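Local coordinates for protein beta-xylanase (Roseburia intestinalis L1-82, PDB 6SGF) that binds xylan weakly through its CBM86 module, the part present here, within a longer xylanase that probably cleaves internal beta-1,4-xylosidic linkages, at residues 14-19 and 39-44; 4-9 and 125-130. All coordinates share one frame; numbering follows the deposited sequence.

In the fold
Contacts 1 and 2 are both antiparallel strand pairs, one in each sheet of the beta-sandwich, with centres about 19 Å apart. Both are partly buried. Contact 1 joins edge strand 15-19 to 40-50 through a beta bulge and brings Q40 to the xylose-binding surface. Contact 2 pairs strand 6-10 with the C-terminal part of 119-130 in regular register; its aromatic face turns into the core, while its outer face, with K6, V8, T127 and E129, carries a metal-bound carboxylate and packs through V8 on the second subunit. Contact 1 is nested within the chain loop that contact 2 closes, and L14 packs on V126 and F9 to join them.

Contact 1 (14-19 and 39-44); sequences LKVAWG and NQVKWT. With XYP (beta-D-xylopyranose), chain H.
Q40 places CG between its own backbone N and carbonyl carbon (chi1 68°), while W18 sends its indole out with CG anti to the backbone N (chi1 -171°). These torsions bring Q40 CG to the edge of the W18 ring, near its plane and 3.8 Å from CZ3, with the amide turned 88° from the indole. Beyond CG the Q40 chain is extended, and NE2 donates a nearly straight hydrogen bond to xylose O2 at 3.0 Å. K71 NZ holds OE1, which helps to fix the amide's rotation, and with D78 also bonds the sugar. The backbone beside this glycan pocket is a classic beta bulge at the edge of the five-stranded sheet of the sandwich. A17 N lies 2.7 Å from K42 O, W18 N reaches the same oxygen only weakly at 3.4 Å, and K42 N returns a bond to W18 O at 2.8 Å. V16 splits its branches: CG1 meets V41 CG1 at 4.0 Å, and CG2 comes obliquely to W43 NE1 at 3.7 Å. V41 CG1 also sits over the centre of one W43 ring face, and L14 CB touches CD1 of that ring at 3.7 Å.

Contact 2 (4-9 and 125-130); sequences GVKKVF and SVTFEL. With CD (cadmium ion), chain S.
Strand 6-10 and the long strand 119-130 form a regular antiparallel ladder in the second sheet of the beta-sandwich, joining the two ends of the module: K7 lies across from F128 and F9 from V126 as hydrogen-bonded pairs, K6 from E129 and V8 from T127 as non-hydrogen-bonded ones. K7 and F128 bond each other in both directions, F128 N giving the nearly linear bond to K7 O at 2.7 Å. F9 and V126 do the same, and L130 N to V5 O extends the pairing to V5, just before strand 6-10 begins. At this exposed start of the chain, V5 and L130 lie side by side, V5 CG1 3.9 Å from L130 CD1.

The two faces differ sharply. Inward, the side chains of F9 and F128 cross at about a right angle, while their ring planes are 61° apart. The rings meet rim to rim, F128 CE1 lying at the edge of the F9 ring, near its plane and 3.7 Å from F9 CE2. V107 of the opposite sheet packs on F128, and P46 on F9. K7, bent at chi2, chi3 and chi4, carries NZ to a salt bridge with E47 OE2.

On the other face T127 OG1 nestles against V8 CG2 at 3.4 Å, and V8 packs on V8 of the second subunit. Farther along, E129 sets CG anti to its backbone N (chi1 -176°) and extends beyond it, which sets the carboxylate beside K6 NZ. The K6 chain bends at its last torsion (chi4 69°), which puts NZ 3.4 Å from E129 OE1, a weak hydrogen bond within a salt bridge. OE1 is thus shared between the ammonium and a cadmium ion, which the carboxylate grips with both oxygens, 2.5 Å from OE1 and 2.6 Å from OE2.

Contact 1 (14-19 and 39-44)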
# COMPACT_ATOMS: atom_id res chain seq x y z
N LEU B 14 -5.83 -5.43 -6.42
CA LEU B 14 -5.71 -5.40 -7.86
C LEU B 14 -5.78 -6.85 -8.35
O LEU B 14 -4.92 -7.66 -8.01
CB LEU B 14 -4.40 -4.72 -8.27
CG LEU B 14 -4.30 -3.24 -7.90
CD1 LEU B 14 -2.90 -2.73 -8.18
CD2 LEU B 14 -5.34 -2.45 -8.69
N LYS B 15 -6.73 -7.14 -9.21
CA LYS B 15 -6.89 -8.50 -9.76
C LYS B 15 -6.25 -8.59 -11.13
O LYS B 15 -6.37 -7.67 -11.87
CB LYS B 15 -8.36 -8.86 -9.89
CG LYS B 15 -8.89 -9.64 -8.71
CD LYS B 15 -9.48 -8.77 -7.67
CE LYS B 15 -9.83 -9.55 -6.41
NZ LYS B 15 -9.03 -9.07 -5.26
N VAL B 16 -5.57 -9.68 -11.42
CA VAL B 16 -4.89 -9.82 -12.70
C VAL B 16 -5.93 -10.07 -13.80
O VAL B 16 -6.73 -11.01 -13.72
CB VAL B 16 -3.85 -10.95 -12.69
CG1 VAL B 16 -3.26 -11.15 -14.12
CG2 VAL B 16 -2.70 -10.66 -11.72
N ALA B 17 -5.92 -9.23 -14.82
CA ALA B 17 -6.80 -9.42 -15.97
C ALA B 17 -6.15 -10.31 -17.04
O ALA B 17 -6.82 -11.13 -17.68
CB ALA B 17 -7.18 -8.07 -16.59
N TRP B 18 -4.85 -10.15 -17.23
CA TRP B 18 -4.11 -10.83 -18.29
C TRP B 18 -2.65 -10.73 -17.92
O TRP B 18 -2.21 -9.73 -17.34
CB TRP B 18 -4.36 -10.19 -19.65
CG TRP B 18 -3.82 -10.91 -20.85
CD1 TRP B 18 -4.51 -11.81 -21.63
CD2 TRP B 18 -2.52 -10.78 -21.45
NE1 TRP B 18 -3.73 -12.24 -22.68
CE2 TRP B 18 -2.50 -11.62 -22.60
CE3 TRP B 18 -1.38 -10.06 -21.14
CZ2 TRP B 18 -1.37 -11.76 -23.41
CZ3 TRP B 18 -0.26 -10.18 -21.95
CH2 TRP B 18 -0.27 -11.03 -23.08
N GLY B 19 -1.90 -11.77 -18.20
CA GLY B 19 -0.48 -11.68 -18.01
C GLY B 19 0.32 -12.82 -18.58
O GLY B 19 0.05 -13.98 -18.27
N ASN B 39 6.98 -9.31 -22.12
CA ASN B 39 6.19 -9.95 -21.08
C ASN B 39 5.63 -8.87 -20.15
O ASN B 39 6.30 -7.88 -19.84
CB ASN B 39 7.03 -10.92 -20.22
CG ASN B 39 7.11 -12.37 -20.77
OD1 ASN B 39 7.74 -13.21 -20.13
ND2 ASN B 39 6.51 -12.64 -21.91
N GLN B 40 4.42 -9.08 -19.68
CA GLN B 40 3.72 -8.03 -18.95
C GLN B 40 2.54 -8.61 -18.17
O GLN B 40 2.10 -9.75 -18.38
CB GLN B 40 3.24 -6.94 -19.90
CG GLN B 40 2.15 -7.44 -20.81
CD GLN B 40 1.77 -6.42 -21.86
OE1 GLN B 40 1.31 -5.32 -21.55
NE2 GLN B 40 1.96 -6.79 -23.10
N VAL B 41 2.01 -7.77 -17.27
CA VAL B 41 0.82 -8.07 -16.50
C VAL B 41 -0.12 -6.89 -16.62
O VAL B 41 0.33 -5.74 -16.71
CB VAL B 41 1.13 -8.35 -15.01
CG1 VAL B 41 -0.15 -8.71 -14.24
CG2 VAL B 41 2.13 -9.44 -14.88
N LYS B 42 -1.41 -7.17 -16.67
CA LYS B 42 -2.45 -6.16 -16.70
C LYS B 42 -3.38 -6.42 -15.52
O LYS B 42 -3.83 -7.54 -15.35
CB LYS B 42 -3.23 -6.19 -18.01
CG LYS B 42 -4.44 -5.28 -18.00
CD LYS B 42 -5.23 -5.39 -19.32
CE LYS B 42 -6.43 -4.49 -19.33
NZ LYS B 42 -7.21 -4.58 -20.61
N TRP B 43 -3.63 -5.39 -14.70
CA TRP B 43 -4.53 -5.51 -13.56
C TRP B 43 -5.76 -4.62 -13.74
O TRP B 43 -5.64 -3.45 -14.10
CB TRP B 43 -3.86 -5.10 -12.26
CG TRP B 43 -2.73 -5.88 -11.74
CD1 TRP B 43 -2.78 -6.91 -10.84
CD2 TRP B 43 -1.35 -5.66 -12.03
NE1 TRP B 43 -1.50 -7.36 -10.57
CE2 TRP B 43 -0.61 -6.60 -11.29
CE3 TRP B 43 -0.67 -4.77 -12.87
CZ2 TRP B 43 0.77 -6.66 -11.33
CZ3 TRP B 43 0.70 -4.83 -12.92
CH2 TRP B 43 1.41 -5.76 -12.15
N THR B 44 -6.93 -5.15 -13.37
CA THR B 44 -8.16 -4.39 -13.35
C THR B 44 -8.29 -3.61 -12.04
O THR B 44 -7.93 -4.10 -10.97
CB THR B 44 -9.37 -5.32 -13.50
OG1 THR B 44 -9.20 -6.18 -14.65
CG2 THR B 44 -10.66 -4.47 -13.69
C1 XYP H . 3.12 -5.77 -26.99
C2 XYP H . 2.97 -4.75 -25.87
C3 XYP H . 3.40 -3.41 -26.36
C4 XYP H . 4.73 -3.44 -27.07
C5 XYP H . 4.81 -4.50 -28.18
O2 XYP H . 1.63 -4.80 -25.38
O3 XYP H . 3.49 -2.52 -25.21
O4 XYP H . 4.94 -2.13 -27.62
O5 XYP H . 4.51 -5.79 -27.54
O HOH W 1 -9.41 -5.04 -8.67

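Contact 2 (4-9 and 125-130)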
# COMPACT_ATOMS: atom_id res chain seq x y z
N GLY B 4 -6.57 16.59 -5.89
CA GLY B 4 -5.97 16.44 -4.58
C GLY B 4 -6.40 15.16 -3.90
O GLY B 4 -5.66 14.63 -3.09
N VAL B 5 -7.59 14.66 -4.25
CA VAL B 5 -8.07 13.42 -3.66
C VAL B 5 -7.23 12.27 -4.21
O VAL B 5 -6.87 12.27 -5.39
CB VAL B 5 -9.56 13.22 -4.00
CG1 VAL B 5 -9.99 11.78 -3.78
CG2 VAL B 5 -10.42 14.17 -3.17
N LYS B 6 -6.91 11.31 -3.35
CA LYS B 6 -6.09 10.17 -3.78
C LYS B 6 -6.84 8.87 -3.60
O LYS B 6 -7.36 8.64 -2.55
CB LYS B 6 -4.83 10.03 -2.96
CG LYS B 6 -3.80 11.10 -3.18
CD LYS B 6 -2.60 10.79 -2.41
CE LYS B 6 -1.43 11.63 -2.81
NZ LYS B 6 -1.64 13.03 -2.42
N LYS B 7 -6.96 8.13 -4.66
CA LYS B 7 -7.48 6.78 -4.61
C LYS B 7 -6.29 5.81 -4.66
O LYS B 7 -5.55 5.79 -5.65
CB LYS B 7 -8.44 6.54 -5.77
CG LYS B 7 -9.82 7.22 -5.67
CD LYS B 7 -10.47 7.12 -4.27
CE LYS B 7 -10.27 5.74 -3.56
NZ LYS B 7 -11.31 4.70 -3.79
N VAL B 8 -6.06 5.07 -3.59
CA VAL B 8 -4.88 4.22 -3.46
C VAL B 8 -5.33 2.78 -3.45
O VAL B 8 -6.18 2.41 -2.65
CB VAL B 8 -4.08 4.52 -2.18
CG1 VAL B 8 -2.92 3.55 -2.04
CG2 VAL B 8 -3.57 5.94 -2.14
N PHE B 9 -4.73 1.95 -4.29
CA PHE B 9 -4.99 0.52 -4.27
C PHE B 9 -3.70 -0.23 -3.98
O PHE B 9 -2.77 -0.21 -4.80
CB PHE B 9 -5.59 0.06 -5.60
CG PHE B 9 -6.76 0.87 -6.03
CD1 PHE B 9 -7.93 0.86 -5.29
CD2 PHE B 9 -6.69 1.66 -7.16
CE1 PHE B 9 -9.03 1.63 -5.68
CE2 PHE B 9 -7.78 2.43 -7.57
CZ PHE B 9 -8.96 2.40 -6.82
N SER B 125 1.79 -0.83 -4.77
CA SER B 125 0.54 -0.09 -4.78
C SER B 125 0.49 0.77 -6.03
O SER B 125 1.52 1.05 -6.64
CB SER B 125 0.41 0.80 -3.55
OG SER B 125 1.36 1.84 -3.56
N VAL B 126 -0.72 1.20 -6.37
CA VAL B 126 -0.96 2.18 -7.42
C VAL B 126 -1.89 3.25 -6.86
O VAL B 126 -2.92 2.93 -6.26
CB VAL B 126 -1.56 1.54 -8.68
CG1 VAL B 126 -1.72 2.62 -9.77
CG2 VAL B 126 -0.67 0.38 -9.16
N THR B 127 -1.50 4.51 -7.03
CA THR B 127 -2.22 5.65 -6.49
C THR B 127 -2.69 6.57 -7.61
O THR B 127 -1.90 6.93 -8.48
CB THR B 127 -1.32 6.47 -5.55
OG1 THR B 127 -0.98 5.70 -4.38
CG2 THR B 127 -2.06 7.75 -5.17
N PHE B 128 -3.97 6.94 -7.58
CA PHE B 128 -4.55 7.90 -8.51
C PHE B 128 -4.81 9.20 -7.77
O PHE B 128 -5.60 9.22 -6.82
CB PHE B 128 -5.85 7.35 -9.08
CG PHE B 128 -5.64 6.11 -9.88
CD1 PHE B 128 -5.48 4.89 -9.26
CD2 PHE B 128 -5.55 6.19 -11.25
CE1 PHE B 128 -5.26 3.75 -10.00
CE2 PHE B 128 -5.34 5.04 -12.01
CZ PHE B 128 -5.18 3.83 -11.37
N GLU B 129 -4.10 10.26 -8.16
CA GLU B 129 -4.35 11.57 -7.60
C GLU B 129 -5.21 12.38 -8.56
O GLU B 129 -4.84 12.59 -9.72
CB GLU B 129 -3.08 12.34 -7.27
CG GLU B 129 -3.49 13.65 -6.60
CD GLU B 129 -2.40 14.25 -5.79
OE1 GLU B 129 -1.34 13.60 -5.72
OE2 GLU B 129 -2.60 15.36 -5.23
N LEU B 130 -6.34 12.86 -8.08
CA LEU B 130 -7.28 13.54 -8.95
C LEU B 130 -6.88 15.01 -9.08
O LEU B 130 -6.18 15.57 -8.24
CB LEU B 130 -8.70 13.43 -8.40
CG LEU B 130 -9.15 12.01 -8.04
CD1 LEU B 130 -10.62 12.02 -7.67
CD2 LEU B 130 -8.88 11.05 -9.20
CD CD S . -0.08 15.44 -4.71